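Local coordinates for D-3-phosphoglycerate dehydrogenase-related protein (Vibrio cholerae, PDB 4S1V), which probably catalyses an NAD-dependent oxidation of a D-2-hydroxyacid such as 3-phosphoglycerate, as a member of the D-isomer-specific 2-hydroxyacid dehydrogenase family, at residues A247-M252 against E275-L280; T221-L226 against L242-A247. One frame throughout, in Å; residues are numbered along the deposited sequence.

Interaction 1. Residues A247-M252 against E275-L280; sequences ALYSVM and EPLLSL
The backbone carbonyl of Pro276 carries two contacts at once: Ser279 N donates to Pro276 O at 3.1 Å, and the Tyr249 ring comes up against the same oxygen, with Tyr249 CE1 3.4 Å from Pro276 O. This is helix 247-254 of the Rossmann-type nucleotide-binding domain packing on the short 3-10 turn 276-278 that precedes the last strand of its parallel sheet, 283-285. No hydrogen bond crosses between the two segments. Tyr249 carries most of the contact. Its CG lies anti to the backbone N (chi1 170°), which sends the ring off the helix to the proline, and Pro276 CB sits over one face in a CH-pi contact, 3.7 Å from the Tyr249 ring centroid and 18° off its normal, displaced toward the CD1 side. The Leu280 side chain runs at about a right angle to that of Tyr249, and its CD1 approaches the ring obliquely near Tyr249 CD1 and CE1, on the side away from the proline. The tyrosine hydroxyl leaves the contact and bonds to Val30 O of the second subunit, whose Phe31 ring lies nearly parallel to that of Tyr249; the tyrosine therefore serves the subunit interface as well. The turn is braced from within by Glu275, whose OE2 accepts from Leu277 N at 2.9 Å through its anti lone pair. Deeper in, Leu277 spreads its methyls over Leu248 and Tyr249: CD1 meets Leu248 CD2, and CD2 lies mainly against the Tyr249 backbone, 3.7 Å from its CA. At the other end, Leu280 CD1 closes on Met252 CB at 3.6 Å.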
loop_
_atom_site.group_PDB
_atom_site.type_symbol
_atom_site.label_atom_id
_atom_site.label_comp_id
_atom_site.label_asym_id
_atom_site.label_seq_id
_atom_site.Cartn_x
_atom_site.Cartn_y
_atom_site.Cartn_z
ATOM N N ALA C 247 13.240 -7.312 -22.360
ATOM C CA ALA C 247 13.347 -8.606 -21.684
ATOM C C ALA C 247 13.315 -8.483 -20.162
ATOM O O ALA C 247 12.666 -9.296 -19.494
ATOM C CB ALA C 247 14.593 -9.353 -22.141
ATOM N N LEU C 248 14.002 -7.475 -19.616
ATOM C CA LEU C 248 14.005 -7.279 -18.168
ATOM C C LEU C 248 12.603 -7.012 -17.624
ATOM O O LEU C 248 12.186 -7.634 -16.632
ATOM C CB LEU C 248 14.949 -6.151 -17.732
ATOM C CG LEU C 248 15.075 -5.981 -16.194
ATOM C CD1 LEU C 248 15.619 -7.221 -15.490
ATOM C CD2 LEU C 248 15.911 -4.762 -15.827
ATOM N N TYR C 249 11.886 -6.085 -18.260
ATOM C CA TYR C 249 10.524 -5.781 -17.809
ATOM C C TYR C 249 9.640 -7.024 -17.865
ATOM O O TYR C 249 8.956 -7.349 -16.898
ATOM C CB TYR C 249 9.852 -4.635 -18.592
ATOM C CG TYR C 249 8.383 -4.567 -18.221
ATOM C CD1 TYR C 249 7.985 -3.971 -17.026
ATOM C CD2 TYR C 249 7.408 -5.187 -19.008
ATOM C CE1 TYR C 249 6.657 -3.945 -16.647
ATOM C CE2 TYR C 249 6.071 -5.181 -18.630
ATOM C CZ TYR C 249 5.704 -4.558 -17.448
ATOM O OH TYR C 249 4.394 -4.524 -17.049
ATOM N N SER C 250 9.648 -7.704 -19.005
ATOM C CA SER C 250 8.799 -8.877 -19.204
ATOM C C SER C 250 9.028 -9.909 -18.096
ATOM O O SER C 250 8.068 -10.451 -17.545
ATOM C CB SER C 250 9.043 -9.485 -20.586
ATOM O OG SER C 250 8.157 -10.574 -20.823
ATOM N N VAL C 251 10.297 -10.141 -17.750
ATOM C CA VAL C 251 10.685 -11.164 -16.761
ATOM C C VAL C 251 10.354 -10.755 -15.320
ATOM O O VAL C 251 9.817 -11.552 -14.553
ATOM C CB VAL C 251 12.184 -11.533 -16.891
ATOM C CG1 VAL C 251 12.651 -12.381 -15.721
ATOM C CG2 VAL C 251 12.442 -12.274 -18.197
ATOM N N MET C 252 10.649 -9.510 -14.961
ATOM C CA MET C 252 10.339 -9.019 -13.620
ATOM C C MET C 252 8.832 -8.966 -13.348
ATOM O O MET C 252 8.374 -9.312 -12.250
ATOM C CB MET C 252 11.000 -7.661 -13.376
ATOM C CG MET C 252 12.523 -7.721 -13.360
ATOM S SD MET C 252 13.162 -8.920 -12.169
ATOM C CE MET C 252 14.395 -9.733 -13.173
ATOM N N GLU C 275 8.466 4.357 -19.522
ATOM C CA GLU C 275 9.363 3.294 -19.075
ATOM C C GLU C 275 8.579 2.266 -18.241
ATOM O O GLU C 275 8.173 2.562 -17.122
ATOM C CB GLU C 275 10.525 3.886 -18.255
ATOM C CG GLU C 275 11.471 2.871 -17.619
ATOM C CD GLU C 275 11.956 1.823 -18.605
ATOM O OE1 GLU C 275 12.763 2.165 -19.495
ATOM O OE2 GLU C 275 11.518 0.661 -18.499
ATOM N N PRO C 276 8.374 1.051 -18.778
ATOM C CA PRO C 276 7.563 0.077 -18.029
ATOM C C PRO C 276 8.185 -0.376 -16.697
ATOM O O PRO C 276 7.455 -0.732 -15.772
ATOM C CB PRO C 276 7.432 -1.102 -19.002
ATOM C CG PRO C 276 8.571 -0.956 -19.962
ATOM C CD PRO C 276 8.839 0.516 -20.072
ATOM N N LEU C 277 9.513 -0.339 -16.594
ATOM C CA LEU C 277 10.193 -0.735 -15.358
ATOM C C LEU C 277 9.797 0.086 -14.135
ATOM O O LEU C 277 9.877 -0.411 -13.015
ATOM C CB LEU C 277 11.718 -0.725 -15.523
ATOM C CG LEU C 277 12.398 -1.826 -16.332
ATOM C CD1 LEU C 277 13.895 -1.538 -16.428
ATOM C CD2 LEU C 277 12.158 -3.192 -15.711
ATOM N N LEU C 278 9.346 1.320 -14.350
ATOM C CA LEU C 278 8.940 2.206 -13.258
ATOM C C LEU C 278 7.627 1.813 -12.568
ATOM O O LEU C 278 7.257 2.400 -11.553
ATOM C CB LEU C 278 8.868 3.657 -13.749
ATOM C CG LEU C 278 10.229 4.363 -13.869
ATOM C CD1 LEU C 278 10.146 5.674 -14.636
ATOM C CD2 LEU C 278 10.820 4.603 -12.492
ATOM N N SER C 279 6.932 0.821 -13.111
ATOM C CA SER C 279 5.667 0.377 -12.532
ATOM C C SER C 279 5.726 -0.983 -11.837
ATOM O O SER C 279 4.688 -1.596 -11.612
ATOM C CB SER C 279 4.572 0.354 -13.602
ATOM O OG SER C 279 4.393 1.645 -14.160
ATOM N N LEU C 280 6.921 -1.452 -11.486
ATOM C CA LEU C 280 7.052 -2.741 -10.796
ATOM C C LEU C 280 7.607 -2.569 -9.387
ATOM O O LEU C 280 8.689 -2.004 -9.216
ATOM C CB LEU C 280 7.924 -3.716 -11.598
ATOM C CG LEU C 280 7.439 -4.176 -12.970
ATOM C CD1 LEU C 280 8.474 -5.095 -13.591
ATOM C CD2 LEU C 280 6.090 -4.890 -12.899
#

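Interaction 2. Residues T221-L226 against L242-A247; sequences TKQDLL and LVESGA
Lys222 N, at the first turn of helix 222-226, donates to Glu244 OE1 at 2.9 Å, the one hydrogen bond between the segments. It is nearly straight (173°), yet it reaches the oxygen from well above the carboxylate plane. Glu244 can deliver this acceptor because its chain runs extended, with CG anti to the backbone N (chi1 174°); the same oxygen rests 3.5 Å from Thr221 CA. The other carboxylate oxygen, Glu244 OE2, lies against Lys222 CB. A carboxylate at the start of a helix probably gains from the helix dipole. Beside the polar grip, Ala247 CB packs on Lys222 CB at 3.7 Å, and Leu225 points its CD1 methyl to the Ala247 carbonyl group and, more loosely, to Val243 CG1.

Behind this first shell, a capping box fixes the helix start: Asp224 N donates to Thr221 OG1 at 3.0 Å, and Thr221 N returns a bond to Asp224 OD2 at 2.9 Å. Lys196 forms a salt bridge with that same aspartate oxygen. In 242-247, Ala247 N donates to Glu244 O at 3.0 Å, closing the turn that leads through Gly246, the N-cap residue with positive phi, into the next helix. The Lys222 side chain runs on, extended, to a hydrogen bond from NZ to Ser250 OG and a salt bridge with Asp27 of the second subunit. Within the Rossmann-type domain, the contact thus sets the start of helix 222-226 beside that of helix 247-254, with Leu225 and Val243 both touching Phe234 of strand 233-236.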
loop_
_atom_site.group_PDB
_atom_site.type_symbol
_atom_site.label_atom_id
_atom_site.label_comp_id
_atom_site.label_asym_id
_atom_site.label_seq_id
_atom_site.Cartn_x
_atom_site.Cartn_y
_atom_site.Cartn_z
ATOM N N THR C 221 20.382 -12.063 -22.883
ATOM C CA THR C 221 19.131 -12.423 -23.555
ATOM C C THR C 221 18.040 -12.674 -22.523
ATOM O O THR C 221 18.346 -12.877 -21.339
ATOM C CB THR C 221 19.277 -13.716 -24.382
ATOM O OG1 THR C 221 19.463 -14.830 -23.493
ATOM C CG2 THR C 221 20.450 -13.611 -25.371
ATOM N N LYS C 222 16.781 -12.675 -22.975
ATOM C CA LYS C 222 15.652 -13.035 -22.117
ATOM C C LYS C 222 15.852 -14.431 -21.523
ATOM O O LYS C 222 15.527 -14.671 -20.358
ATOM C CB LYS C 222 14.324 -12.975 -22.890
ATOM C CG LYS C 222 13.099 -13.205 -22.018
ATOM C CD LYS C 222 11.812 -13.120 -22.823
ATOM C CE LYS C 222 10.621 -12.885 -21.911
ATOM N NZ LYS C 222 9.400 -12.569 -22.702
ATOM N N GLN C 223 16.399 -15.336 -22.328
ATOM C CA GLN C 223 16.701 -16.700 -21.893
ATOM C C GLN C 223 17.721 -16.722 -20.745
ATOM O O GLN C 223 17.588 -17.503 -19.810
ATOM C CB GLN C 223 17.150 -17.565 -23.085
ATOM C CG GLN C 223 16.051 -17.830 -24.123
ATOM C CD GLN C 223 15.934 -16.762 -25.227
ATOM O OE1 GLN C 223 16.172 -15.561 -25.011
ATOM N NE2 GLN C 223 15.545 -17.206 -26.423
ATOM N N ASP C 224 18.720 -15.844 -20.806
ATOM C CA ASP C 224 19.684 -15.682 -19.714
ATOM C C ASP C 224 18.995 -15.265 -18.410
ATOM O O ASP C 224 19.263 -15.837 -17.358
ATOM C CB ASP C 224 20.764 -14.655 -20.072
ATOM C CG ASP C 224 21.628 -15.079 -21.254
ATOM O OD1 ASP C 224 21.810 -16.298 -21.480
ATOM O OD2 ASP C 224 22.141 -14.171 -21.947
ATOM N N LEU C 225 18.117 -14.262 -18.482
ATOM C CA LEU C 225 17.356 -13.836 -17.304
ATOM C C LEU C 225 16.500 -14.969 -16.741
ATOM O O LEU C 225 16.430 -15.149 -15.521
ATOM C CB LEU C 225 16.480 -12.620 -17.610
ATOM C CG LEU C 225 17.169 -11.345 -18.099
ATOM C CD1 LEU C 225 16.128 -10.281 -18.389
ATOM C CD2 LEU C 225 18.203 -10.828 -17.100
ATOM N N LEU C 226 15.871 -15.741 -17.628
ATOM C CA LEU C 226 14.960 -16.820 -17.213
ATOM C C LEU C 226 15.678 -17.990 -16.542
ATOM O O LEU C 226 15.065 -18.750 -15.787
ATOM C CB LEU C 226 14.117 -17.314 -18.395
ATOM C CG LEU C 226 13.049 -16.341 -18.908
ATOM C CD1 LEU C 226 12.624 -16.705 -20.324
ATOM C CD2 LEU C 226 11.856 -16.299 -17.961
ATOM N N LEU C 242 22.589 -3.417 -23.083
ATOM C CA LEU C 242 23.308 -4.688 -22.887
ATOM C C LEU C 242 22.340 -5.858 -22.797
ATOM O O LEU C 242 22.706 -7.006 -23.058
ATOM C CB LEU C 242 24.133 -4.645 -21.601
ATOM C CG LEU C 242 25.330 -3.697 -21.542
ATOM C CD1 LEU C 242 25.862 -3.591 -20.120
ATOM C CD2 LEU C 242 26.437 -4.150 -22.485
ATOM N N VAL C 243 21.105 -5.548 -22.415
ATOM C CA VAL C 243 20.068 -6.540 -22.183
ATOM C C VAL C 243 19.039 -6.443 -23.304
ATOM O O VAL C 243 18.583 -5.355 -23.650
ATOM C CB VAL C 243 19.386 -6.325 -20.810
ATOM C CG1 VAL C 243 18.348 -7.408 -20.529
ATOM C CG2 VAL C 243 20.430 -6.286 -19.701
ATOM N N GLU C 244 18.707 -7.594 -23.878
ATOM C CA GLU C 244 17.705 -7.704 -24.933
ATOM C C GLU C 244 16.489 -6.820 -24.659
ATOM O O GLU C 244 15.920 -6.860 -23.570
ATOM C CB GLU C 244 17.290 -9.171 -25.067
ATOM C CG GLU C 244 16.145 -9.428 -26.024
ATOM C CD GLU C 244 15.620 -10.850 -25.925
ATOM O OE1 GLU C 244 16.427 -11.786 -25.740
ATOM O OE2 GLU C 244 14.389 -11.027 -26.027
ATOM N N SER C 245 16.097 -6.037 -25.662
ATOM C CA SER C 245 15.050 -5.025 -25.518
ATOM C C SER C 245 13.747 -5.569 -24.938
ATOM O O SER C 245 13.167 -6.511 -25.477
ATOM C CB SER C 245 14.775 -4.348 -26.865
ATOM O OG SER C 245 13.622 -3.529 -26.779
ATOM N N GLY C 246 13.313 -4.971 -23.830
ATOM C CA GLY C 246 12.064 -5.341 -23.164
ATOM C C GLY C 246 12.150 -6.556 -22.249
ATOM O O GLY C 246 11.238 -6.811 -21.457
ATOM N N ALA C 247 13.240 -7.312 -22.360
ATOM C CA ALA C 247 13.347 -8.606 -21.684
ATOM C C ALA C 247 13.315 -8.483 -20.162
ATOM O O ALA C 247 12.666 -9.296 -19.494
ATOM C CB ALA C 247 14.593 -9.353 -22.141
#

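How the interactions relate
Of these segments, 221-226 comes first along the chain, followed by strand 233-236 and the turn at 242-247, where interaction 2 closes a loop of 15 intervening residues. Ala247 is shared: it ends that contact and begins helix 247-254. The chain then passes through strand 259-262 before 275-280 returns to that helix, closing interaction 1 over 22 residues. The two loops run in series, neither nested nor crossed. Helix 247-254 thus has the shorter helix on one flank and the 3-10 turn on another. The contacts also meet directly, with Leu225 CD1 packed on Leu248 CA at 3.7 Å, so connections that join neighbouring strands of one parallel sheet touch each other.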